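Local coordinates for DNA repair protein XRCC1 (Homo sapiens, PDB 3LQC), which serves as a scaffold for DNA single-strand break repair, assembling repair protein complexes and binding poly-ADP-ribose chains, at residues 19-24 against 45-50; 65-70 against 134-139. One frame throughout, in Å; residues are numbered along the deposited sequence.

Interaction 1. Residues 19-24 against 45-50; sequences HCAENL and VVLQLE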
ATOM      1  N   HIS A  19      25.905 -19.926  -0.953  1.00 31.11           N
ATOM      2  CA  HIS A  19      26.282 -21.168  -0.273  1.00 31.40           C
ATOM      3  C   HIS A  19      26.180 -21.013   1.241  1.00 29.03           C
ATOM      4  O   HIS A  19      25.777 -21.928   1.962  1.00 29.68           O
ATOM      5  CB  HIS A  19      27.709 -21.573  -0.653  1.00 34.90           C
ATOM      6  CG  HIS A  19      27.794 -22.447  -1.867  1.00 40.39           C
ATOM      7  ND1 HIS A  19      27.684 -21.954  -3.150  1.00 46.84           N
ATOM      8  CD2 HIS A  19      27.991 -23.782  -1.992  1.00 46.05           C
ATOM      9  CE1 HIS A  19      27.804 -22.949  -4.013  1.00 57.86           C
ATOM     10  NE2 HIS A  19      27.991 -24.068  -3.337  1.00 57.78           N
ATOM     11  N   CYS A  20      26.562 -19.836   1.715  1.00 31.09           N
ATOM     12  CA  CYS A  20      26.513 -19.528   3.130  1.00 31.80           C
ATOM     13  C   CYS A  20      25.072 -19.599   3.642  1.00 28.74           C
ATOM     14  O   CYS A  20      24.800 -20.204   4.683  1.00 24.28           O
ATOM     15  CB  CYS A  20      27.105 -18.147   3.371  1.00 25.65           C
ATOM     16  SG  CYS A  20      27.413 -17.781   5.083  1.00 25.04           S
ATOM     17  N   ALA A  21      24.152 -18.997   2.895  1.00 26.54           N
ATOM     18  CA  ALA A  21      22.730 -19.040   3.241  1.00 29.58           C
ATOM     19  C   ALA A  21      22.175 -20.465   3.267  1.00 29.12           C
ATOM     20  O   ALA A  21      21.566 -20.890   4.253  1.00 29.72           O
ATOM     21  CB  ALA A  21      21.921 -18.173   2.282  1.00 27.76           C
ATOM     22  N   GLU A  22      22.385 -21.200   2.181  1.00 30.08           N
ATOM     23  CA  GLU A  22      21.854 -22.548   2.080  1.00 29.05           C
ATOM     24  C   GLU A  22      22.293 -23.367   3.275  1.00 30.90           C
ATOM     25  O   GLU A  22      21.493 -24.074   3.882  1.00 38.85           O
ATOM     26  CB  GLU A  22      22.313 -23.210   0.789  1.00 32.07           C
ATOM     27  CG  GLU A  22      21.965 -24.679   0.699  1.00 42.79           C
ATOM     28  CD  GLU A  22      22.232 -25.233  -0.681  1.00 52.74           C
ATOM     29  OE1 GLU A  22      21.714 -26.325  -0.994  1.00 52.88           O
ATOM     30  OE2 GLU A  22      22.951 -24.564  -1.458  1.00 55.28           O
ATOM     31  N   ASN A  23      23.569 -23.256   3.616  1.00 31.50           N
ATOM     32  CA  ASN A  23      24.114 -23.954   4.768  1.00 32.75           C
ATOM     33  C   ASN A  23      23.600 -23.407   6.093  1.00 29.94           C
ATOM     34  O   ASN A  23      23.421 -24.151   7.055  1.00 29.74           O
ATOM     35  CB  ASN A  23      25.637 -23.897   4.738  1.00 36.09           C
ATOM     36  CG  ASN A  23      26.227 -24.917   3.804  1.00 41.15           C
ATOM     37  OD1 ASN A  23      25.691 -26.017   3.658  1.00 42.92           O
ATOM     38  ND2 ASN A  23      27.340 -24.567   3.162  1.00 39.75           N
ATOM     39  N   LEU A  24      23.376 -22.101   6.148  1.00 27.80           N
ATOM     40  CA  LEU A  24      22.866 -21.506   7.367  1.00 28.92           C
ATOM     41  C   LEU A  24      21.483 -22.057   7.634  1.00 27.10           C
ATOM     42  O   LEU A  24      21.203 -22.518   8.724  1.00 25.49           O
ATOM     43  CB  LEU A  24      22.812 -19.975   7.266  1.00 31.52           C
ATOM     44  CG  LEU A  24      22.178 -19.212   8.443  1.00 24.69           C
ATOM     45  CD1 LEU A  24      22.755 -19.669   9.776  1.00 28.00           C
ATOM     46  CD2 LEU A  24      22.374 -17.720   8.284  1.00 28.30           C
ATOM     47  N   VAL A  45      18.920 -12.689   9.550  1.00 13.69           N
ATOM     48  CA  VAL A  45      20.231 -13.309   9.545  1.00 15.94           C
ATOM     49  C   VAL A  45      21.181 -12.352   8.845  1.00 17.74           C
ATOM     50  O   VAL A  45      20.786 -11.630   7.929  1.00 17.32           O
ATOM     51  CB  VAL A  45      20.249 -14.670   8.806  1.00 20.87           C
ATOM     52  CG1 VAL A  45      19.379 -15.690   9.519  1.00 18.94           C
ATOM     53  CG2 VAL A  45      19.805 -14.499   7.382  1.00 22.44           C
ATOM     54  N   VAL A  46      22.428 -12.325   9.291  1.00 19.92           N
ATOM     55  CA  VAL A  46      23.437 -11.532   8.620  1.00 15.27           C
ATOM     56  C   VAL A  46      24.531 -12.442   8.094  1.00 19.68           C
ATOM     57  O   VAL A  46      25.087 -13.256   8.833  1.00 17.14           O
ATOM     58  CB  VAL A  46      24.043 -10.466   9.540  1.00 16.75           C
ATOM     59  CG1 VAL A  46      25.315  -9.889   8.914  1.00 18.56           C
ATOM     60  CG2 VAL A  46      23.032  -9.365   9.802  1.00 18.11           C
ATOM     61  N   LEU A  47      24.806 -12.314   6.801  1.00 17.24           N
ATOM     62  CA  LEU A  47      25.893 -13.035   6.170  1.00 18.52           C
ATOM     63  C   LEU A  47      27.098 -12.118   6.115  1.00 18.60           C
ATOM     64  O   LEU A  47      27.064 -11.069   5.469  1.00 16.33           O
ATOM     65  CB  LEU A  47      25.529 -13.462   4.748  1.00 18.54           C
ATOM     66  CG  LEU A  47      24.238 -14.228   4.457  1.00 19.33           C
ATOM     67  CD1 LEU A  47      24.146 -14.489   2.954  1.00 20.91           C
ATOM     68  CD2 LEU A  47      24.156 -15.527   5.244  1.00 19.25           C
ATOM     69  N   GLN A  48      28.147 -12.512   6.821  1.00 17.60           N
ATOM     70  CA  GLN A  48      29.425 -11.830   6.777  1.00 20.18           C
ATOM     71  C   GLN A  48      30.290 -12.470   5.698  1.00 22.73           C
ATOM     72  O   GLN A  48      30.818 -13.565   5.876  1.00 23.17           O
ATOM     73  CB  GLN A  48      30.119 -11.952   8.126  1.00 19.18           C
ATOM     74  CG  GLN A  48      29.421 -11.196   9.230  1.00 21.52           C
ATOM     75  CD  GLN A  48      30.169 -11.292  10.542  1.00 25.04           C
ATOM     76  OE1 GLN A  48      30.786 -12.318  10.844  1.00 27.41           O
ATOM     77  NE2 GLN A  48      30.120 -10.226  11.328  1.00 19.18           N
ATOM     78  N   LEU A  49      30.419 -11.785   4.575  1.00 19.06           N
ATOM     79  CA  LEU A  49      31.152 -12.320   3.447  1.00 24.21           C
ATOM     80  C   LEU A  49      32.642 -12.043   3.584  1.00 23.04           C
ATOM     81  O   LEU A  49      33.043 -10.970   4.034  1.00 18.68           O
ATOM     82  CB  LEU A  49      30.625 -11.710   2.154  1.00 23.20           C
ATOM     83  CG  LEU A  49      29.114 -11.794   1.980  1.00 21.26           C
ATOM     84  CD1 LEU A  49      28.731 -11.189   0.642  1.00 22.93           C
ATOM     85  CD2 LEU A  49      28.664 -13.229   2.070  1.00 23.36           C
ATOM     86  N   GLU A  50      33.457 -13.022   3.205  1.00 27.84           N
ATOM     87  CA  GLU A  50      34.903 -12.861   3.238  1.00 30.25           C
ATOM     88  C   GLU A  50      35.333 -11.956   2.088  1.00 30.48           C
ATOM     89  O   GLU A  50      36.175 -11.078   2.246  1.00 30.03           O
ATOM     90  CB  GLU A  50      35.599 -14.218   3.140  1.00 35.08           C
ATOM     91  CG  GLU A  50      37.028 -14.212   3.654  1.00 44.98           C
ATOM     92  CD  GLU A  50      37.784 -15.491   3.326  1.00 53.56           C
ATOM     93  OE1 GLU A  50      37.139 -16.516   3.006  1.00 53.26           O
ATOM     94  OE2 GLU A  50      39.031 -15.469   3.389  1.00 54.37           O
TER
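Leu24 and Val45 meet tip to tip, the methyl CD2 of Leu24 lying 3.8 Å from Val45 CB and equally near its CG1. That reach depends on a first torsion of 175° at Leu24, which sets CG anti to the backbone N and carries the branch off the helix toward the strand. The same methyl also comes within 4.2 Å of Leu47 CD2, so one leucine branch rests against both strand residues. Leu47 in turn fits against the helix with both its methyls: CD1 is 4.4 Å from Ala21 CB, and CD2 is 4.0 Å from Cys20 SG. Alanine suits its place because its short side chain leaves the Leu47 branches room beside the helix. No hydrogen bond crosses the interface; cohesion is apolar and every touching residue is buried. Cys20 SG does double duty: it touches Leu47 and forms the disulfide with Cys12, tying helix 17-25 to the end of strand 7-12. The helix lies over the sheet with its segment axis 9.5 Å from that of strand 45-49, their N-to-C directions 138° apart. Strand 42-49 is hydrogen-bonded through its backbone between strands 7-12 and 125-133, while Tyr30 of helix 28-36 packs on Leu24 and Val45, and strand 143-150 touches Ala21 and Leu47.

Interaction 2. Residues 65-70 against 134-139; sequences SAFVEV and QPYSKD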
ATOM      1  N   SER A  65       7.095 -16.240   6.198  1.00 17.02           N
ATOM      2  CA  SER A  65       7.278 -14.819   6.474  1.00 15.96           C
ATOM      3  C   SER A  65       6.198 -14.016   5.762  1.00 18.78           C
ATOM      4  O   SER A  65       5.773 -14.384   4.670  1.00 21.66           O
ATOM      5  CB  SER A  65       8.646 -14.341   5.982  1.00 14.97           C
ATOM      6  OG  SER A  65       9.697 -14.910   6.726  1.00 19.30           O
ATOM      7  N   ALA A  66       5.769 -12.911   6.366  1.00 16.41           N
ATOM      8  CA  ALA A  66       4.851 -11.999   5.697  1.00 15.91           C
ATOM      9  C   ALA A  66       5.619 -11.056   4.782  1.00 18.64           C
ATOM     10  O   ALA A  66       5.188 -10.778   3.662  1.00 19.73           O
ATOM     11  CB  ALA A  66       4.038 -11.214   6.707  1.00 17.36           C
ATOM     12  N   PHE A  67       6.755 -10.563   5.271  1.00 15.89           N
ATOM     13  CA  PHE A  67       7.588  -9.639   4.504  1.00 16.93           C
ATOM     14  C   PHE A  67       9.033 -10.083   4.557  1.00 17.23           C
ATOM     15  O   PHE A  67       9.459 -10.677   5.535  1.00 21.57           O
ATOM     16  CB  PHE A  67       7.500  -8.215   5.059  1.00 15.36           C
ATOM     17  CG  PHE A  67       6.119  -7.791   5.434  1.00 16.73           C
ATOM     18  CD1 PHE A  67       5.105  -7.783   4.493  1.00 12.31           C
ATOM     19  CD2 PHE A  67       5.834  -7.390   6.735  1.00 19.52           C
ATOM     20  CE1 PHE A  67       3.831  -7.393   4.836  1.00 14.08           C
ATOM     21  CE2 PHE A  67       4.548  -6.998   7.093  1.00 18.16           C
ATOM     22  CZ  PHE A  67       3.547  -6.996   6.141  1.00 14.50           C
ATOM     23  N   VAL A  68       9.784  -9.792   3.501  1.00 19.92           N
ATOM     24  CA  VAL A  68      11.221 -10.032   3.499  1.00 16.70           C
ATOM     25  C   VAL A  68      11.929  -8.812   2.934  1.00 18.70           C
ATOM     26  O   VAL A  68      11.463  -8.210   1.967  1.00 16.12           O
ATOM     27  CB  VAL A  68      11.607 -11.265   2.670  1.00 15.80           C
ATOM     28  CG1 VAL A  68      13.089 -11.532   2.805  1.00 16.75           C
ATOM     29  CG2 VAL A  68      10.817 -12.478   3.108  1.00 14.35           C
ATOM     30  N   GLU A  69      13.047  -8.441   3.551  1.00 16.50           N
ATOM     31  CA  GLU A  69      13.838  -7.307   3.095  1.00 16.36           C
ATOM     32  C   GLU A  69      15.307  -7.713   3.038  1.00 19.55           C
ATOM     33  O   GLU A  69      15.775  -8.472   3.884  1.00 17.98           O
ATOM     34  CB  GLU A  69      13.662  -6.132   4.055  1.00 17.15           C
ATOM     35  CG  GLU A  69      14.425  -4.870   3.694  1.00 16.17           C
ATOM     36  CD  GLU A  69      14.432  -3.877   4.834  1.00 17.28           C
ATOM     37  OE1 GLU A  69      14.600  -2.664   4.580  1.00 17.43           O
ATOM     38  OE2 GLU A  69      14.247  -4.315   5.989  1.00 14.42           O
ATOM     39  N   VAL A  70      16.036  -7.217   2.043  1.00 17.24           N
ATOM     40  CA  VAL A  70      17.463  -7.491   1.974  1.00 16.77           C
ATOM     41  C   VAL A  70      18.239  -6.194   1.995  1.00 15.70           C
ATOM     42  O   VAL A  70      18.024  -5.322   1.159  1.00 21.53           O
ATOM     43  CB  VAL A  70      17.853  -8.329   0.733  1.00 18.72           C
ATOM     44  CG1 VAL A  70      19.368  -8.545   0.688  1.00 14.31           C
ATOM     45  CG2 VAL A  70      17.140  -9.669   0.755  1.00 19.15           C
ATOM     46  N   GLN A 134       6.962 -11.228  10.356  1.00 15.65           N
ATOM     47  CA  GLN A 134       5.726 -11.996  10.409  1.00 17.15           C
ATOM     48  C   GLN A 134       4.965 -11.667  11.686  1.00 18.38           C
ATOM     49  O   GLN A 134       4.942 -12.464  12.622  1.00 15.74           O
ATOM     50  CB  GLN A 134       6.018 -13.496  10.316  1.00 16.16           C
ATOM     51  CG  GLN A 134       4.775 -14.390  10.325  1.00 19.13           C
ATOM     52  CD  GLN A 134       3.632 -13.826   9.499  1.00 16.02           C
ATOM     53  OE1 GLN A 134       2.907 -12.942   9.950  1.00 17.39           O
ATOM     54  NE2 GLN A 134       3.461 -14.345   8.290  1.00 14.54           N
ATOM     55  N   PRO A 135       4.335 -10.481  11.713  1.00 16.44           N
ATOM     56  CA  PRO A 135       3.623  -9.919  12.864  1.00 17.94           C
ATOM     57  C   PRO A 135       2.310 -10.630  13.114  1.00 18.61           C
ATOM     58  O   PRO A 135       1.726 -10.444  14.179  1.00 16.20           O
ATOM     59  CB  PRO A 135       3.308  -8.480  12.431  1.00 16.68           C
ATOM     60  CG  PRO A 135       3.918  -8.291  11.107  1.00 19.27           C
ATOM     61  CD  PRO A 135       4.200  -9.628  10.524  1.00 19.37           C
ATOM     62  N   TYR A 136       1.850 -11.412  12.140  1.00 18.11           N
ATOM     63  CA  TYR A 136       0.507 -11.986  12.177  1.00 19.75           C
ATOM     64  C   TYR A 136       0.516 -13.430  12.652  1.00 19.25           C
ATOM     65  O   TYR A 136      -0.524 -13.986  12.986  1.00 21.88           O
ATOM     66  CB  TYR A 136      -0.149 -11.878  10.793  1.00 15.88           C
ATOM     67  CG  TYR A 136       0.044 -10.516  10.187  1.00 17.80           C
ATOM     68  CD1 TYR A 136      -0.471  -9.387  10.811  1.00 18.05           C
ATOM     69  CD2 TYR A 136       0.765 -10.346   9.012  1.00 16.54           C
ATOM     70  CE1 TYR A 136      -0.290  -8.129  10.275  1.00 17.71           C
ATOM     71  CE2 TYR A 136       0.959  -9.082   8.470  1.00 13.78           C
ATOM     72  CZ  TYR A 136       0.428  -7.981   9.109  1.00 16.02           C
ATOM     73  OH  TYR A 136       0.611  -6.719   8.599  1.00 17.49           O
ATOM     74  N   SER A 137       1.702 -14.025  12.677  1.00 20.18           N
ATOM     75  CA  SER A 137       1.869 -15.409  13.082  1.00 25.07           C
ATOM     76  C   SER A 137       3.163 -15.535  13.882  1.00 24.11           C
ATOM     77  O   SER A 137       4.038 -16.326  13.546  1.00 28.69           O
ATOM     78  CB  SER A 137       1.904 -16.309  11.843  1.00 26.16           C
ATOM     79  OG  SER A 137       1.716 -17.671  12.191  1.00 35.88           O
ATOM     80  N   LYS A 138       3.271 -14.734  14.939  1.00 26.53           N
ATOM     81  CA  LYS A 138       4.466 -14.665  15.777  1.00 29.39           C
ATOM     82  C   LYS A 138       5.026 -16.026  16.183  1.00 30.52           C
ATOM     83  O   LYS A 138       6.238 -16.200  16.303  1.00 27.68           O
ATOM     84  CB  LYS A 138       4.152 -13.910  17.070  1.00 27.82           C
ATOM     85  CG  LYS A 138       3.868 -12.454  16.921  1.00 27.87           C
ATOM     86  CD  LYS A 138       3.493 -11.867  18.272  1.00 35.39           C
ATOM     87  N   ASP A 139       4.135 -16.979  16.430  1.00 30.77           N
ATOM     88  CA  ASP A 139       4.543 -18.231  17.061  1.00 36.36           C
ATOM     89  C   ASP A 139       5.096 -19.277  16.096  1.00 32.22           C
ATOM     90  O   ASP A 139       5.691 -20.265  16.524  1.00 37.71           O
ATOM     91  CB  ASP A 139       3.400 -18.811  17.898  1.00 39.51           C
ATOM     92  CG  ASP A 139       3.183 -18.046  19.195  1.00 37.66           C
ATOM     93  OD1 ASP A 139       4.085 -17.268  19.583  1.00 33.60           O
ATOM     94  OD2 ASP A 139       2.114 -18.225  19.824  1.00 38.44           O
TER
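A first torsion of -178° swings Gln134 CG away from its backbone N, and a bend at chi2 (40°) folds the amide back between Ala66 and the backbone of its own loop. Ala66 CB sits against this amide, 3.6 Å from NE2; its small methyl suits a place on which the amide, Pro135 and the Tyr136 ring all close. Pro135 CD and Tyr136 CD2 each come to 4.1 Å from that CB. The rings of Phe67 and Tyr136 cross at about a right angle and meet at their edges, with Phe67 CZ 3.8 Å from Tyr136 OH. Each ring also has a neighbour over one face: Ala66 CB lies above the centre of Phe67, and Pro135 CG above the rim of Tyr136. Ala66 and Phe67 both lie opposite Ser133, a classic beta bulge where strand 67-73 begins. Gln134 suits the start of the loop because its amide works in two directions. OE1 accepts Tyr136 N at 2.9 Å in the carbonyl plane, whereas NE2 donates to Ser99 OG and Gly64 O. In the conformer described, these partners would hold the buried amide's orientation, while the Tyr136 hydroxyl bonds the backbone of another protein's chain, making this mixed corner of apolar packing and buried amide part of an intermolecular interface.

Overall arrangement
Both segments of interaction 1 precede those of interaction 2 in sequence, and the middle of the chain falls between the two contacts, whose centres are about 20 Å apart and nearest atoms about 7 Å apart. They do not touch, but the five-stranded mixed sheet joins them: strand 42-49 carries interaction 1 and strand 67-73 carries interaction 2, with strand 125-133 lying between the two and leading directly into the loop 134-139. Interaction 1 packs helix 17-25 on the sheet, whereas interaction 2 anchors a loop at a strand's beginning. Both belong to the XRCC1 N-terminal domain; of the two, interaction 2 contacts the partner protein, and interaction 1 is internal packing.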